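Ribokinase, putative (Burkholderia thailandensis, PDB 3B1N) is a nucleoside kinase of the ribokinase (PfkB) family that binds ADP and the nucleoside analogue mizoribine, and probably transfers a phosphate from ATP to nucleosides. Local coordinates at residues 74-77 with 78-82; 259-262 with 263-267. One frame throughout, in Å; residues are numbered along the deposited sequence.

Contact 1 of 2, residues 74-77 with 78-82; sequences DAQP and YLDRM
Q76 reaches along the first turn of helix 76-85 to D80, four residues on, and its NE2 gives D80 OD1 a hydrogen bond of 2.9 Å at an N-H...O angle of 166°. The acceptor lies in the plane of the glutamine amide, whereas OD1 is met from above the carboxylate plane, and the two flat groups are turned 43° against each other. With CG anti to the backbone N (chi1 -157°) and a bend at chi2, the Q76 chain curves along the helix so that its amide comes to D80. Both residues are exposed polar ones that suit the protein surface, and the amide N-H offers the carboxylate a donor without bringing in a second charge. The backbone bonds of the turn follow the usual i to i+4 pattern, the shortest from D80 N to Q76 O at 2.8 Å, with L79 N to A75 O and R81 N to P77 O beside it. P77 fits the first turn because its nitrogen, which has no hydrogen, is not called on as a helical donor there. On the inner side the small A75 lets L79 approach: A75 CB lies 4.3 Å from L79 CD1. Further out, D74 makes a salt bridge to R44 and a hydrogen bond to S100, Y78 OH bonds G47 O and Q290, and R81 NH2 bonds Q290. The helix is the crossover of the beta-alpha-beta unit of strands 64-71 and 88-95, with L79 and M82 packing on both strands, A75 and Y78 on L70 of strand 64-71.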
loop_
_atom_site.group_PDB
_atom_site.type_symbol
_atom_site.label_atom_id
_atom_site.label_comp_id
_atom_site.label_asym_id
_atom_site.label_seq_id
_atom_site.Cartn_x
_atom_site.Cartn_y
_atom_site.Cartn_z
ATOM N N ASP B 74 -4.349 -4.741 -22.486
ATOM C CA ASP B 74 -3.875 -3.382 -22.215
ATOM C C ASP B 74 -2.394 -3.206 -22.507
ATOM O O ASP B 74 -1.825 -2.228 -22.087
ATOM C CB ASP B 74 -4.230 -2.968 -20.790
ATOM C CG ASP B 74 -3.676 -3.902 -19.764
ATOM O OD1 ASP B 74 -2.970 -4.867 -20.139
ATOM O OD2 ASP B 74 -3.973 -3.659 -18.557
ATOM N N ALA B 75 -1.833 -4.100 -23.319
ATOM C CA ALA B 75 -0.400 -3.992 -23.701
ATOM C C ALA B 75 -0.090 -2.807 -24.612
ATOM O O ALA B 75 1.071 -2.340 -24.595
ATOM C CB ALA B 75 0.078 -5.232 -24.360
ATOM N N GLN B 76 -1.042 -2.337 -25.409
ATOM C CA GLN B 76 -0.668 -1.433 -26.525
ATOM C C GLN B 76 0.070 -0.156 -26.128
ATOM O O GLN B 76 1.070 0.175 -26.808
ATOM C CB GLN B 76 -1.898 -1.086 -27.398
ATOM C CG GLN B 76 -1.494 -0.632 -28.851
ATOM C CD GLN B 76 -0.792 -1.743 -29.627
ATOM O OE1 GLN B 76 -1.368 -2.838 -29.793
ATOM N NE2 GLN B 76 0.416 -1.486 -30.130
ATOM N N PRO B 77 -0.339 0.516 -25.048
ATOM C CA PRO B 77 0.431 1.726 -24.698
ATOM C C PRO B 77 1.893 1.432 -24.419
ATOM O O PRO B 77 2.776 2.251 -24.754
ATOM C CB PRO B 77 -0.292 2.263 -23.453
ATOM C CG PRO B 77 -1.739 1.833 -23.731
ATOM C CD PRO B 77 -1.600 0.430 -24.276
ATOM N N TYR B 78 2.186 0.306 -23.790
ATOM C CA TYR B 78 3.577 -0.060 -23.515
ATOM C C TYR B 78 4.312 -0.438 -24.786
ATOM O O TYR B 78 5.472 -0.033 -24.931
ATOM C CB TYR B 78 3.651 -1.202 -22.465
ATOM C CG TYR B 78 4.717 -0.984 -21.399
ATOM C CD1 TYR B 78 4.447 -1.228 -20.038
ATOM C CD2 TYR B 78 6.028 -0.666 -21.752
ATOM C CE1 TYR B 78 5.417 -1.061 -19.064
ATOM C CE2 TYR B 78 7.005 -0.493 -20.786
ATOM C CZ TYR B 78 6.691 -0.697 -19.434
ATOM O OH TYR B 78 7.681 -0.537 -18.501
ATOM N N LEU B 79 3.656 -1.191 -25.692
ATOM C CA LEU B 79 4.293 -1.542 -26.966
ATOM C C LEU B 79 4.603 -0.265 -27.712
ATOM O O LEU B 79 5.743 -0.149 -28.261
ATOM C CB LEU B 79 3.415 -2.446 -27.824
ATOM C CG LEU B 79 3.067 -3.763 -27.114
ATOM C CD1 LEU B 79 2.145 -4.533 -28.017
ATOM C CD2 LEU B 79 4.316 -4.609 -26.762
ATOM N N ASP B 80 3.648 0.680 -27.717
ATOM C CA ASP B 80 3.867 1.934 -28.506
ATOM C C ASP B 80 4.986 2.750 -27.883
ATOM O O ASP B 80 5.788 3.350 -28.592
ATOM C CB ASP B 80 2.554 2.710 -28.541
ATOM C CG ASP B 80 1.509 2.038 -29.409
ATOM O OD1 ASP B 80 1.811 1.051 -30.110
ATOM O OD2 ASP B 80 0.390 2.572 -29.388
ATOM N N ARG B 81 5.077 2.740 -26.565
ATOM C CA ARG B 81 6.144 3.458 -25.884
ATOM C C ARG B 81 7.514 2.850 -26.221
ATOM O O ARG B 81 8.485 3.576 -26.452
ATOM C CB ARG B 81 5.907 3.394 -24.387
ATOM C CG ARG B 81 7.083 3.880 -23.556
ATOM C CD ARG B 81 6.740 3.736 -22.097
ATOM N NE ARG B 81 7.839 4.193 -21.214
ATOM C CZ ARG B 81 8.073 5.471 -20.972
ATOM N NH1 ARG B 81 7.322 6.375 -21.576
ATOM N NH2 ARG B 81 9.051 5.854 -20.155
ATOM N N MET B 82 7.598 1.521 -26.290
ATOM C CA MET B 82 8.857 0.877 -26.593
ATOM C C MET B 82 9.280 1.302 -27.981
ATOM O O MET B 82 10.457 1.642 -28.185
ATOM C CB MET B 82 8.682 -0.627 -26.523
ATOM C CG MET B 82 8.610 -1.060 -25.088
ATOM S SD MET B 82 8.367 -2.836 -24.978
ATOM C CE MET B 82 9.894 -3.431 -25.658
#

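Contact 2 of 2, residues 259-262 with 263-267; sequences LLYG and IEHGF
Helix 251-264 ends in a Schellman motif spanning G262 to F267, whose closing bond runs from F267 N back to G262 O at 2.9 Å, while G266 N bonds I263 O. The helical bonds leading up to it, from I263 N to L259 O and from E264 N to L260 O, are regular; H265 N then bonds Y261 O and, weakly, G262 O. H265 is the first residue to leave helical angles, and G266 takes a positive phi of 66°, a conformation that favours glycine, to turn the chain back. This turn brings F267 over G262: the glycine CA sits on the face of the phenyl ring, 3.9 Å from its centroid, in a CH-pi contact that a residue without a side chain allows at close range. Y261 and H265, one turn apart, form an offset stack with centroids 4.1 Å apart and planes at 28°. Y261 has CG anti to its own N (chi1 -177°), which swings the ring along the helix to the imidazole, and H265 CD2 lies over the centre of the Y261 ring. The edge of Y261 is directed at the face of F267 in an offset edge-to-face pair, completing a three-ring aromatic cluster. Y261 and F267 also pack on L275 of helix 269-284. On the buried side L259, L260 and I263, aliphatic residues suited to a core, pack against I164 of strand 163-165, and L259 CG touches I263 CD1 at 4.2 Å. E264, extended beyond CG, uses its carboxylate to accept a bond from a water, E264 OE1 to water O being 2.7 Å, and that water also donates a weak bond to L260 O.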
loop_
_atom_site.group_PDB
_atom_site.type_symbol
_atom_site.label_atom_id
_atom_site.label_comp_id
_atom_site.label_asym_id
_atom_site.label_seq_id
_atom_site.Cartn_x
_atom_site.Cartn_y
_atom_site.Cartn_z
ATOM N N LEU B 259 24.638 0.335 -13.792
ATOM C CA LEU B 259 25.620 -0.719 -13.524
ATOM C C LEU B 259 25.826 -1.588 -14.756
ATOM O O LEU B 259 26.987 -1.868 -15.111
ATOM C CB LEU B 259 25.172 -1.552 -12.346
ATOM C CG LEU B 259 26.337 -2.211 -11.641
ATOM C CD1 LEU B 259 27.070 -1.168 -10.797
ATOM C CD2 LEU B 259 25.805 -3.336 -10.751
ATOM N N LEU B 260 24.737 -2.015 -15.411
ATOM C CA LEU B 260 24.829 -2.869 -16.604
ATOM C C LEU B 260 25.602 -2.117 -17.708
ATOM O O LEU B 260 26.430 -2.733 -18.400
ATOM C CB LEU B 260 23.439 -3.269 -17.148
ATOM C CG LEU B 260 22.729 -4.276 -16.273
ATOM C CD1 LEU B 260 21.261 -4.236 -16.707
ATOM C CD2 LEU B 260 23.343 -5.669 -16.562
ATOM N N TYR B 261 25.352 -0.820 -17.879
ATOM C CA TYR B 261 26.067 -0.066 -18.919
ATOM C C TYR B 261 27.565 -0.062 -18.572
ATOM O O TYR B 261 28.422 -0.296 -19.463
ATOM C CB TYR B 261 25.550 1.385 -18.950
ATOM C CG TYR B 261 26.189 2.193 -20.038
ATOM C CD1 TYR B 261 25.687 2.152 -21.324
ATOM C CD2 TYR B 261 27.331 2.961 -19.763
ATOM C CE1 TYR B 261 26.249 2.884 -22.334
ATOM C CE2 TYR B 261 27.926 3.707 -20.788
ATOM C CZ TYR B 261 27.366 3.651 -22.057
ATOM O OH TYR B 261 27.947 4.401 -23.082
ATOM N N GLY B 262 27.894 0.189 -17.301
ATOM C CA GLY B 262 29.314 0.230 -16.882
ATOM C C GLY B 262 29.973 -1.138 -17.119
ATOM O O GLY B 262 31.106 -1.203 -17.642
ATOM N N ILE B 263 29.316 -2.245 -16.755
ATOM C CA ILE B 263 29.928 -3.588 -16.884
ATOM C C ILE B 263 30.183 -3.831 -18.398
ATOM O O ILE B 263 31.296 -4.242 -18.801
ATOM C CB ILE B 263 29.000 -4.656 -16.304
ATOM C CG1 ILE B 263 28.955 -4.478 -14.787
ATOM C CG2 ILE B 263 29.486 -6.092 -16.645
ATOM C CD1 ILE B 263 27.763 -5.305 -14.132
ATOM N N GLU B 264 29.179 -3.589 -19.237
ATOM C CA GLU B 264 29.284 -3.802 -20.685
ATOM C C GLU B 264 30.493 -3.072 -21.263
ATOM O O GLU B 264 31.184 -3.619 -22.122
ATOM C CB GLU B 264 27.988 -3.295 -21.378
ATOM C CG GLU B 264 28.112 -3.161 -22.881
ATOM C CD GLU B 264 26.868 -2.639 -23.569
ATOM O OE1 GLU B 264 25.940 -2.073 -22.906
ATOM O OE2 GLU B 264 26.861 -2.766 -24.819
ATOM N N HIS B 265 30.712 -1.838 -20.836
ATOM C CA HIS B 265 31.725 -0.939 -21.423
ATOM C C HIS B 265 33.038 -0.992 -20.669
ATOM O O HIS B 265 33.936 -0.185 -20.942
ATOM C CB HIS B 265 31.197 0.493 -21.494
ATOM C CG HIS B 265 30.164 0.676 -22.539
ATOM N ND1 HIS B 265 30.469 1.077 -23.827
ATOM C CD2 HIS B 265 28.820 0.460 -22.515
ATOM C CE1 HIS B 265 29.361 1.110 -24.548
ATOM N NE2 HIS B 265 28.346 0.749 -23.779
ATOM N N GLY B 266 33.200 -1.959 -19.768
ATOM C CA GLY B 266 34.483 -2.144 -19.040
ATOM C C GLY B 266 34.858 -1.005 -18.091
ATOM O O GLY B 266 36.024 -0.718 -17.831
ATOM N N PHE B 267 33.845 -0.348 -17.522
ATOM C CA PHE B 267 34.128 0.581 -16.444
ATOM C C PHE B 267 34.691 -0.198 -15.274
ATOM O O PHE B 267 34.293 -1.356 -15.045
ATOM C CB PHE B 267 32.787 1.191 -15.943
ATOM C CG PHE B 267 32.200 2.259 -16.838
ATOM C CD1 PHE B 267 32.391 2.288 -18.201
ATOM C CD2 PHE B 267 31.368 3.254 -16.276
ATOM C CE1 PHE B 267 31.791 3.320 -19.002
ATOM C CE2 PHE B 267 30.765 4.239 -17.068
ATOM C CZ PHE B 267 30.985 4.276 -18.403
HETATM O O HOH W 1 24.701 -3.213 -20.834
#

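Contact 1 covers the start of helix 76-85, the crossover helix at one edge of the large sheet, and contact 2 the end of helix 251-264, which packs on strands 138-141 and 163-165 of the same sheet. Their centres are 28 Å apart and their nearest atoms about 14 Å, with no touch. Neither touches a ligand by the side chains measured here: contact 1 lies nearer the nucleoside, the Y78 side chain being about 7 Å from the bound mizoribine and about 5 Å from the side chain of N52, a nucleoside-binding residue. In contact 2 the L259 side chain is about 10 Å from ADP, on a helix whose beginning supplies C251, G252 and D253 to the ligand pockets.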